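Local atomic coordinates of transcriptional regulator (Mesorhizobium loti, PDB entry 3BHQ), a protein that probably binds DNA at cis-regulatory sites as a transcription factor of the TetR family. Residues 17-31 / 53-67. Numbering follows the deposited sequence. Where two conformers were deposited one is given.
With EDO (1,2-ethanediol), chain E; EDO (1,2-ethanediol), chain I; EDO (1,2-ethanediol), chain K; EDO (1,2-ethanediol), chain H.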
ATOM      1  N   ILE A  17      14.232  15.559  20.660  1.00 20.70           N
ATOM      2  CA  ILE A  17      13.673  16.440  19.653  1.00 18.36           C
ATOM      3  C   ILE A  17      12.948  15.623  18.551  1.00 18.69           C
ATOM      4  O   ILE A  17      11.844  15.978  18.153  1.00 19.31           O
ATOM      5  CB  ILE A  17      14.758  17.376  19.039  1.00 17.49           C
ATOM      6  CG1 ILE A  17      15.279  18.330  20.107  1.00 18.22           C
ATOM      7  CG2 ILE A  17      14.204  18.146  17.848  1.00 16.46           C
ATOM      8  CD1 ILE A  17      16.604  19.028  19.720  1.00 19.77           C
ATOM      9  N   ILE A  18      13.601  14.575  18.047  1.00 20.95           N
ATOM     10  CA  ILE A  18      12.990  13.724  17.012  1.00 21.16           C
ATOM     11  C   ILE A  18      11.715  13.035  17.541  1.00 20.62           C
ATOM     12  O   ILE A  18      10.697  12.968  16.850  1.00 23.09           O
ATOM     13  CB  ILE A  18      14.003  12.707  16.436  1.00 20.79           C
ATOM     14  CG1 ILE A  18      15.081  13.441  15.636  1.00 21.85           C
ATOM     15  CG2 ILE A  18      13.290  11.693  15.528  1.00 23.03           C
ATOM     16  CD1 ILE A  18      16.336  12.628  15.380  1.00 25.77           C
ATOM     17  N   GLN A  19      11.762  12.582  18.785  1.00 20.67           N
ATOM     18  CA  GLN A  19      10.575  11.965  19.422  1.00 23.46           C
ATOM     19  C   GLN A  19       9.400  12.971  19.469  1.00 20.76           C
ATOM     20  O   GLN A  19       8.243  12.656  19.122  1.00 22.10           O
ATOM     21  CB  GLN A  19      10.978  11.465  20.808  1.00 24.67           C
ATOM     22  CG  GLN A  19       9.934  10.702  21.584  1.00 32.85           C
ATOM     23  CD  GLN A  19      10.409  10.319  22.999  1.00 35.92           C
ATOM     24  OE1 GLN A  19      11.615  10.331  23.322  1.00 50.09           O
ATOM     25  NE2 GLN A  19       9.446   9.979  23.851  1.00 54.32           N
ATOM     26  N   ALA A  20       9.690  14.200  19.934  1.00 21.51           N
ATOM     27  CA  ALA A  20       8.699  15.257  19.970  1.00 21.08           C
ATOM     28  C   ALA A  20       8.171  15.629  18.600  1.00 21.31           C
ATOM     29  O   ALA A  20       6.979  15.817  18.402  1.00 21.13           O
ATOM     30  CB  ALA A  20       9.284  16.514  20.673  1.00 21.08           C
ATOM     31  N   ALA A  21       9.071  15.704  17.617  1.00 19.75           N
ATOM     32  CA  ALA A  21       8.691  16.053  16.256  1.00 18.73           C
ATOM     33  C   ALA A  21       7.788  14.984  15.654  1.00 18.28           C
ATOM     34  O   ALA A  21       6.854  15.302  14.965  1.00 19.42           O
ATOM     35  CB  ALA A  21       9.939  16.280  15.382  1.00 18.29           C
ATOM     36  N   THR A  22       8.125  13.737  15.932  1.00 18.32           N
ATOM     37  CA  THR A  22       7.339  12.585  15.416  1.00 20.02           C
ATOM     38  C   THR A  22       5.902  12.641  15.909  1.00 22.41           C
ATOM     39  O   THR A  22       4.953  12.587  15.117  1.00 23.44           O
ATOM     40  CB  THR A  22       7.948  11.242  15.825  1.00 20.95           C
ATOM     41  OG1 THR A  22       9.317  11.130  15.382  1.00 21.22           O
ATOM     42  CG2 THR A  22       7.141  10.070  15.210  1.00 22.61           C
ATOM     43  N   ALA A  23       5.750  12.872  17.212  1.00 21.34           N
ATOM     44  CA  ALA A  23       4.401  13.000  17.801  1.00 20.63           C
ATOM     45  C   ALA A  23       3.649  14.220  17.253  1.00 22.22           C
ATOM     46  O   ALA A  23       2.450  14.158  16.964  1.00 23.65           O
ATOM     47  CB  ALA A  23       4.500  13.067  19.335  1.00 22.99           C
ATOM     48  N   ALA A  24       4.358  15.349  17.135  1.00 20.44           N
ATOM     49  CA  ALA A  24       3.764  16.611  16.640  1.00 20.84           C
ATOM     50  C   ALA A  24       3.271  16.498  15.204  1.00 22.71           C
ATOM     51  O   ALA A  24       2.139  16.887  14.893  1.00 24.41           O
ATOM     52  CB  ALA A  24       4.766  17.798  16.787  1.00 21.13           C
ATOM     53  N   PHE A  25       4.133  15.981  14.323  1.00 22.52           N
ATOM     54  CA  PHE A  25       3.728  15.748  12.936  1.00 22.80           C
ATOM     55  C   PHE A  25       2.533  14.792  12.824  1.00 22.26           C
ATOM     56  O   PHE A  25       1.612  15.087  12.084  1.00 26.56           O
ATOM     57  CB  PHE A  25       4.889  15.241  12.063  1.00 22.37           C
ATOM     58  CG  PHE A  25       5.982  16.245  11.817  1.00 21.98           C
ATOM     59  CD1 PHE A  25       5.677  17.545  11.397  1.00 22.32           C
ATOM     60  CD2 PHE A  25       7.326  15.883  11.922  1.00 22.22           C
ATOM     61  CE1 PHE A  25       6.679  18.471  11.154  1.00 23.39           C
ATOM     62  CE2 PHE A  25       8.354  16.816  11.658  1.00 21.32           C
ATOM     63  CZ  PHE A  25       8.021  18.107  11.268  1.00 22.17           C
ATOM     64  N   ILE A  26       2.541  13.708  13.586  1.00 22.63           N
ATOM     65  CA  ILE A  26       1.398  12.752  13.574  1.00 23.38           C
ATOM     66  C   ILE A  26       0.118  13.421  14.061  1.00 28.90           C
ATOM     67  O   ILE A  26      -0.932  13.300  13.435  1.00 29.66           O
ATOM     68  CB  ILE A  26       1.725  11.472  14.353  1.00 23.86           C
ATOM     69  CG1 ILE A  26       2.746  10.657  13.556  1.00 25.34           C
ATOM     70  CG2 ILE A  26       0.420  10.659  14.667  1.00 26.65           C
ATOM     71  CD1 ILE A  26       3.356   9.459  14.260  1.00 26.79           C
ATOM     72  N   SER A  27       0.225  14.197  15.132  1.00 27.11           N
ATOM     73  CA  SER A  27      -0.929  14.864  15.705  1.00 27.11           C
ATOM     74  C   SER A  27      -1.484  16.022  14.877  1.00 28.14           C
ATOM     75  O   SER A  27      -2.686  16.176  14.765  1.00 31.17           O
ATOM     76  CB  SER A  27      -0.558  15.356  17.123  1.00 28.06           C
ATOM     77  OG  SER A  27      -1.634  16.032  17.749  1.00 36.90           O
ATOM     78  N   LYS A  28      -0.609  16.837  14.298  1.00 26.55           N
ATOM     79  CA  LYS A  28      -1.011  18.089  13.665  1.00 28.05           C
ATOM     80  C   LYS A  28      -0.785  18.170  12.173  1.00 26.52           C
ATOM     81  O   LYS A  28      -1.295  19.105  11.542  1.00 30.91           O
ATOM     82  CB  LYS A  28      -0.201  19.225  14.302  1.00 30.23           C
ATOM     83  CG  LYS A  28      -0.242  19.300  15.827  1.00 35.18           C
ATOM     84  CD  LYS A  28      -1.607  19.656  16.329  1.00 41.17           C
ATOM     85  CE  LYS A  28      -1.587  19.916  17.844  1.00 43.20           C
ATOM     86  NZ  LYS A  28      -1.259  18.671  18.635  1.00 48.67           N
ATOM     87  N   GLY A  29       0.019  17.253  11.626  1.00 26.18           N
ATOM     88  CA  GLY A  29       0.465  17.346  10.241  1.00 26.91           C
ATOM     89  C   GLY A  29       1.594  18.358  10.155  1.00 26.95           C
ATOM     90  O   GLY A  29       1.861  19.133  11.089  1.00 27.63           O
ATOM     91  N   TYR A  30       2.268  18.361   9.018  1.00 26.00           N
ATOM     92  CA  TYR A  30       3.385  19.270   8.783  1.00 24.71           C
ATOM     93  C   TYR A  30       3.019  20.746   8.950  1.00 26.69           C
ATOM     94  O   TYR A  30       3.698  21.471   9.684  1.00 26.36           O
ATOM     95  CB  TYR A  30       3.929  18.996   7.388  1.00 26.01           C
ATOM     96  CG  TYR A  30       5.122  19.777   7.000  1.00 26.33           C
ATOM     97  CD1 TYR A  30       6.386  19.406   7.476  1.00 26.59           C
ATOM     98  CD2 TYR A  30       5.021  20.871   6.141  1.00 26.42           C
ATOM     99  CE1 TYR A  30       7.513  20.110   7.119  1.00 27.16           C
ATOM    100  CE2 TYR A  30       6.152  21.584   5.757  1.00 28.61           C
ATOM    101  CZ  TYR A  30       7.408  21.185   6.266  1.00 21.88           C
ATOM    102  OH  TYR A  30       8.532  21.855   5.900  1.00 30.06           O
ATOM    103  N   ASP A  31       1.910  21.173   8.339  1.00 26.61           N
ATOM    104  CA  ASP A  31       1.492  22.584   8.416  1.00 27.94           C
ATOM    105  C   ASP A  31       0.942  22.992   9.758  1.00 27.03           C
ATOM    106  O   ASP A  31       0.902  24.177  10.035  1.00 31.60           O
ATOM    107  CB  ASP A  31       0.422  22.936   7.365  1.00 28.95           C
ATOM    108  CG  ASP A  31       0.959  22.975   5.968  1.00 36.17           C
ATOM    109  OD1 ASP A  31       2.163  23.278   5.791  1.00 35.76           O
ATOM    110  OD2 ASP A  31       0.150  22.747   5.035  1.00 39.16           O
ATOM    111  N   PHE A  53      18.794  20.877  13.323  1.00 18.00           N
ATOM    112  CA  PHE A  53      17.880  20.381  12.316  1.00 17.95           C
ATOM    113  C   PHE A  53      17.496  21.345  11.200  1.00 19.57           C
ATOM    114  O   PHE A  53      16.748  20.922  10.308  1.00 20.63           O
ATOM    115  CB  PHE A  53      16.636  19.795  12.988  1.00 17.72           C
ATOM    116  CG  PHE A  53      16.952  18.608  13.863  1.00 17.97           C
ATOM    117  CD1 PHE A  53      17.219  17.381  13.274  1.00 21.97           C
ATOM    118  CD2 PHE A  53      17.053  18.719  15.229  1.00 22.59           C
ATOM    119  CE1 PHE A  53      17.555  16.260  14.053  1.00 19.84           C
ATOM    120  CE2 PHE A  53      17.405  17.602  16.026  1.00 23.29           C
ATOM    121  CZ  PHE A  53      17.636  16.372  15.430  1.00 23.67           C
ATOM    122  N   THR A  54      17.968  22.598  11.261  1.00 19.19           N
ATOM    123  CA  THR A  54      17.819  23.622  10.202  1.00 18.61           C
ATOM    124  C   THR A  54      16.405  24.138   9.929  1.00 21.25           C
ATOM    125  O   THR A  54      16.186  25.360   9.952  1.00 21.79           O
ATOM    126  CB  THR A  54      18.479  23.148   8.880  1.00 21.73           C
ATOM    127  OG1 THR A  54      19.886  23.156   9.101  1.00 21.86           O
ATOM    128  CG2 THR A  54      18.169  24.106   7.669  1.00 20.81           C
ATOM    129  N   ASP A  55      15.510  23.239   9.573  1.00 18.42           N
ATOM    130  CA  ASP A  55      14.141  23.623   9.263  1.00 20.20           C
ATOM    131  C   ASP A  55      13.192  22.467   9.449  1.00 19.47           C
ATOM    132  O   ASP A  55      13.620  21.340   9.686  1.00 20.03           O
ATOM    133  CB  ASP A  55      14.048  24.301   7.869  1.00 19.35           C
ATOM    134  CG  ASP A  55      14.475  23.419   6.720  1.00 24.22           C
ATOM    135  OD1 ASP A  55      14.404  22.163   6.792  1.00 21.67           O
ATOM    136  OD2 ASP A  55      14.845  24.023   5.678  1.00 26.76           O
ATOM    137  N   LYS A  56      11.894  22.760   9.354  1.00 21.19           N
ATOM    138  CA  LYS A  56      10.863  21.793   9.607  1.00 19.20           C
ATOM    139  C   LYS A  56      10.909  20.638   8.591  1.00 18.56           C
ATOM    140  O   LYS A  56      10.678  19.469   8.950  1.00 20.80           O
ATOM    141  CB  LYS A  56       9.505  22.501   9.634  1.00 20.55           C
ATOM    142  CG  LYS A  56       8.411  21.721  10.284  1.00 24.51           C
ATOM    143  CD  LYS A  56       7.143  22.555  10.519  1.00 23.82           C
ATOM    144  CE  LYS A  56       6.483  23.011   9.235  1.00 27.09           C
ATOM    145  NZ  LYS A  56       5.245  23.803   9.500  1.00 25.68           N
ATOM    146  N   GLU A  57      11.273  20.951   7.343  1.00 21.03           N
ATOM    147  CA  GLU A  57      11.371  19.925   6.294  1.00 20.62           C
ATOM    148  C   GLU A  57      12.491  18.915   6.598  1.00 18.93           C
ATOM    149  O   GLU A  57      12.311  17.704   6.441  1.00 19.97           O
ATOM    150  CB  GLU A  57      11.609  20.580   4.919  1.00 21.11           C
ATOM    151  CG  GLU A  57      11.799  19.623   3.755  1.00 22.35           C
ATOM    152  CD  GLU A  57      11.762  20.313   2.395  1.00 22.89           C
ATOM    153  OE1 GLU A  57      12.075  21.537   2.318  1.00 28.36           O
ATOM    154  OE2 GLU A  57      11.460  19.617   1.418  1.00 22.51           O
ATOM    155  N   THR A  58      13.649  19.437   6.962  1.00 19.76           N
ATOM    156  CA  THR A  58      14.806  18.633   7.360  1.00 18.22           C
ATOM    157  C   THR A  58      14.492  17.755   8.559  1.00 18.98           C
ATOM    158  O   THR A  58      14.809  16.549   8.568  1.00 20.86           O
ATOM    159  CB  THR A  58      16.037  19.536   7.583  1.00 20.88           C
ATOM    160  OG1 THR A  58      16.300  20.306   6.397  1.00 21.58           O
ATOM    161  CG2 THR A  58      17.279  18.702   7.961  1.00 18.95           C
ATOM    162  N   LEU A  59      13.837  18.340   9.566  1.00 17.78           N
ATOM    163  CA  LEU A  59      13.465  17.603  10.755  1.00 18.93           C
ATOM    164  C   LEU A  59      12.486  16.450  10.424  1.00 19.74           C
ATOM    165  O   LEU A  59      12.633  15.356  10.952  1.00 19.03           O
ATOM    166  CB  LEU A  59      12.872  18.563  11.786  1.00 19.56           C
ATOM    167  CG  LEU A  59      12.414  17.983  13.132  1.00 20.65           C
ATOM    168  CD1 LEU A  59      13.401  17.016  13.793  1.00 19.64           C
ATOM    169  CD2 LEU A  59      12.043  19.100  14.142  1.00 22.26           C
ATOM    170  N   PHE A  60      11.542  16.692   9.516  1.00 19.76           N
ATOM    171  CA  PHE A  60      10.589  15.639   9.085  1.00 18.57           C
ATOM    172  C   PHE A  60      11.380  14.470   8.443  1.00 20.30           C
ATOM    173  O   PHE A  60      11.083  13.292   8.669  1.00 22.06           O
ATOM    174  CB  PHE A  60       9.563  16.217   8.105  1.00 21.15           C
ATOM    175  CG  PHE A  60       8.238  15.463   7.989  1.00 20.67           C
ATOM    176  CD1 PHE A  60       8.004  14.203   8.560  1.00 24.37           C
ATOM    177  CD2 PHE A  60       7.219  16.029   7.215  1.00 21.41           C
ATOM    178  CE1 PHE A  60       6.752  13.580   8.409  1.00 25.61           C
ATOM    179  CE2 PHE A  60       5.980  15.386   7.052  1.00 25.19           C
ATOM    180  CZ  PHE A  60       5.757  14.195   7.655  1.00 24.35           C
ATOM    181  N   GLY A  61      12.417  14.795   7.668  1.00 20.23           N
ATOM    182  CA  GLY A  61      13.254  13.767   7.084  1.00 19.01           C
ATOM    183  C   GLY A  61      13.947  12.909   8.134  1.00 19.54           C
ATOM    184  O   GLY A  61      14.007  11.682   8.010  1.00 19.47           O
ATOM    185  N   GLU A  62      14.464  13.542   9.187  1.00 19.92           N
ATOM    186  CA  GLU A  62      15.059  12.800  10.311  1.00 17.18           C
ATOM    187  C   GLU A  62      14.046  11.926  11.076  1.00 19.60           C
ATOM    188  O   GLU A  62      14.416  10.870  11.590  1.00 19.42           O
ATOM    189  CB  GLU A  62      15.798  13.759  11.253  1.00 18.30           C
ATOM    190  CG  GLU A  62      17.037  14.305  10.612  1.00 17.98           C
ATOM    191  CD  GLU A  62      18.144  13.250  10.488  1.00 22.67           C
ATOM    192  OE1 GLU A  62      18.440  12.509  11.457  1.00 27.40           O
ATOM    193  OE2 GLU A  62      18.748  13.195   9.444  1.00 24.37           O
ATOM    194  N   VAL A  63      12.802  12.411  11.218  1.00 18.47           N
ATOM    195  CA  VAL A  63      11.713  11.626  11.833  1.00 19.34           C
ATOM    196  C   VAL A  63      11.515  10.342  11.023  1.00 17.92           C
ATOM    197  O   VAL A  63      11.446   9.239  11.590  1.00 19.66           O
ATOM    198  CB  VAL A  63      10.413  12.441  11.898  1.00 19.91           C
ATOM    199  CG1 VAL A  63       9.165  11.552  12.101  1.00 19.87           C
ATOM    200  CG2 VAL A  63      10.540  13.498  13.006  1.00 18.92           C
ATOM    201  N   VAL A  64      11.449  10.487   9.706  1.00 18.33           N
ATOM    202  CA  VAL A  64      11.244   9.300   8.810  1.00 18.04           C
ATOM    203  C   VAL A  64      12.391   8.316   8.980  1.00 18.89           C
ATOM    204  O   VAL A  64      12.188   7.114   9.193  1.00 19.88           O
ATOM    205  CB  VAL A  64      11.018   9.679   7.335  1.00 18.09           C
ATOM    206  CG1 VAL A  64      11.035   8.419   6.426  1.00 20.19           C
ATOM    207  CG2 VAL A  64       9.723  10.515   7.176  1.00 20.84           C
ATOM    208  N   LEU A  65      13.623   8.818   8.934  1.00 18.64           N
ATOM    209  CA  LEU A  65      14.774   7.936   9.103  1.00 18.77           C
ATOM    210  C   LEU A  65      14.831   7.260  10.467  1.00 18.99           C
ATOM    211  O   LEU A  65      15.200   6.089  10.548  1.00 19.54           O
ATOM    212  CB  LEU A  65      16.085   8.662   8.816  1.00 18.19           C
ATOM    213  CG  LEU A  65      16.286   9.153   7.401  1.00 19.08           C
ATOM    214  CD1 LEU A  65      17.553  10.042   7.352  1.00 21.74           C
ATOM    215  CD2 LEU A  65      16.406   7.986   6.422  1.00 21.29           C
ATOM    216  N   SER A  66      14.495   7.979  11.544  1.00 18.50           N
ATOM    217  CA  SER A  66      14.490   7.399  12.897  0.50 17.53           C
ATOM    218  C   SER A  66      13.472   6.270  13.014  1.00 19.30           C
ATOM    219  O   SER A  66      13.773   5.222  13.558  1.00 20.73           O
ATOM    220  CB  SER A  66      14.182   8.468  13.958  0.50 19.04           C
ATOM    221  OG  SER A  66      14.222   7.927  15.273  0.50 18.39           O
ATOM    222  N   THR A  67      12.280   6.503  12.478  1.00 19.48           N
ATOM    223  CA  THR A  67      11.222   5.489  12.508  1.00 20.18           C
ATOM    224  C   THR A  67      11.649   4.256  11.673  1.00 20.11           C
ATOM    225  O   THR A  67      11.498   3.113  12.142  1.00 19.52           O
ATOM    226  CB  THR A  67       9.887   6.071  12.064  1.00 21.23           C
ATOM    227  OG1 THR A  67       9.444   6.991  13.059  1.00 23.00           O
ATOM    228  CG2 THR A  67       8.852   4.942  11.951  1.00 21.13           C
TER
HETATM  229  C1  EDO E 213       1.290  16.335  19.771  1.00 46.80           C
HETATM  230  O1  EDO E 213       1.355  15.586  20.992  1.00 57.40           O
HETATM  231  C2  EDO E 213       2.207  17.547  19.831  1.00 40.84           C
HETATM  232  O2  EDO E 213       1.682  18.653  19.096  1.00 32.73           O
HETATM  233  C1  EDO I 217       6.351   5.604  14.696  1.00 38.45           C
HETATM  234  O1  EDO I 217       7.650   6.157  14.897  1.00 31.63           O
HETATM  235  C2  EDO I 217       5.374   6.686  15.088  1.00 40.29           C
HETATM  236  O2  EDO I 217       5.510   6.903  16.492  1.00 38.58           O
HETATM  237  C1  EDO K 219      -2.507  15.120  10.406  1.00 53.38           C
HETATM  238  O1  EDO K 219      -3.060  14.876   9.112  1.00 49.83           O
HETATM  239  C2  EDO K 219      -3.573  14.940  11.475  1.00 52.68           C
HETATM  240  O2  EDO K 219      -4.100  16.219  11.832  1.00 57.85           O
HETATM  241  C1  EDO H 216       7.945  21.959   2.005  1.00 45.17           C
HETATM  242  O1  EDO H 216       6.794  22.536   1.381  1.00 44.70           O
HETATM  243  C2  EDO H 216       8.776  23.061   2.652  1.00 50.26           C
HETATM  244  O2  EDO H 216       8.154  23.487   3.877  1.00 46.56           O
HETATM  245  O   HOH W   1      10.688   9.003  14.522  1.00 22.89           O
HETATM  246  O   HOH W   2       4.093  24.771   7.150  1.00 33.62           O
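Phe25 and Phe60 show how two helices meeting nearly at right angles can be keyed together by aromatic rings. Their rings lie face to face, centroids 4.4 Å apart and planes at 23°, while the edge of Phe25 abuts Lys56 CG and the backbone of Leu59. Phe25 thus enters helix 56-67 as a knob among Lys56, Leu59, Phe60 and Val63. Val63 returns the insertion, seated among Ile18, Ala21, Thr22 and Phe25, with its CG2 3.7 Å from Ala21 CB. Thr22, which lines this hole, has its OG1 held by donation to Ile18 O at 2.7 Å, and a water donating to that OG1 extends the link to Val63 O and Thr67 OG1. Further toward the start of helix 17-28, Ile18 directs CG2 at Ser66 CB and CG1 and CD1 at the Phe53 ring, which also meets Ile17 CG2.

At the other end, Tyr30 extends the aromatic cluster, its CD1 3.5 Å from Phe60 CD2. The Lys56 chain, bent at chi3 (65°), lays CE over the centre of the tyrosine ring in a CH-pi contact and carries NZ on to Tyr30 O, 2.8 Å away. The ammonium also makes a cation-pi contact with that ring, donates to Thr33 O, and reaches Asp31 OD1 through a water; Asp31 itself forms a salt bridge with Arg121.

In the second shell, Asp55 N-caps helix 56-67, its OD1 taking Thr58 N at 2.8 Å. Helix segments 17-28 and 56-67, their N-to-C directions 100° apart, are joined by reciprocal knobs; they belong to helix 9-28 of the TetR-family DNA-binding domain and helix 56-83, which leads from the predicted helix-turn-helix into the helical C-terminal domain.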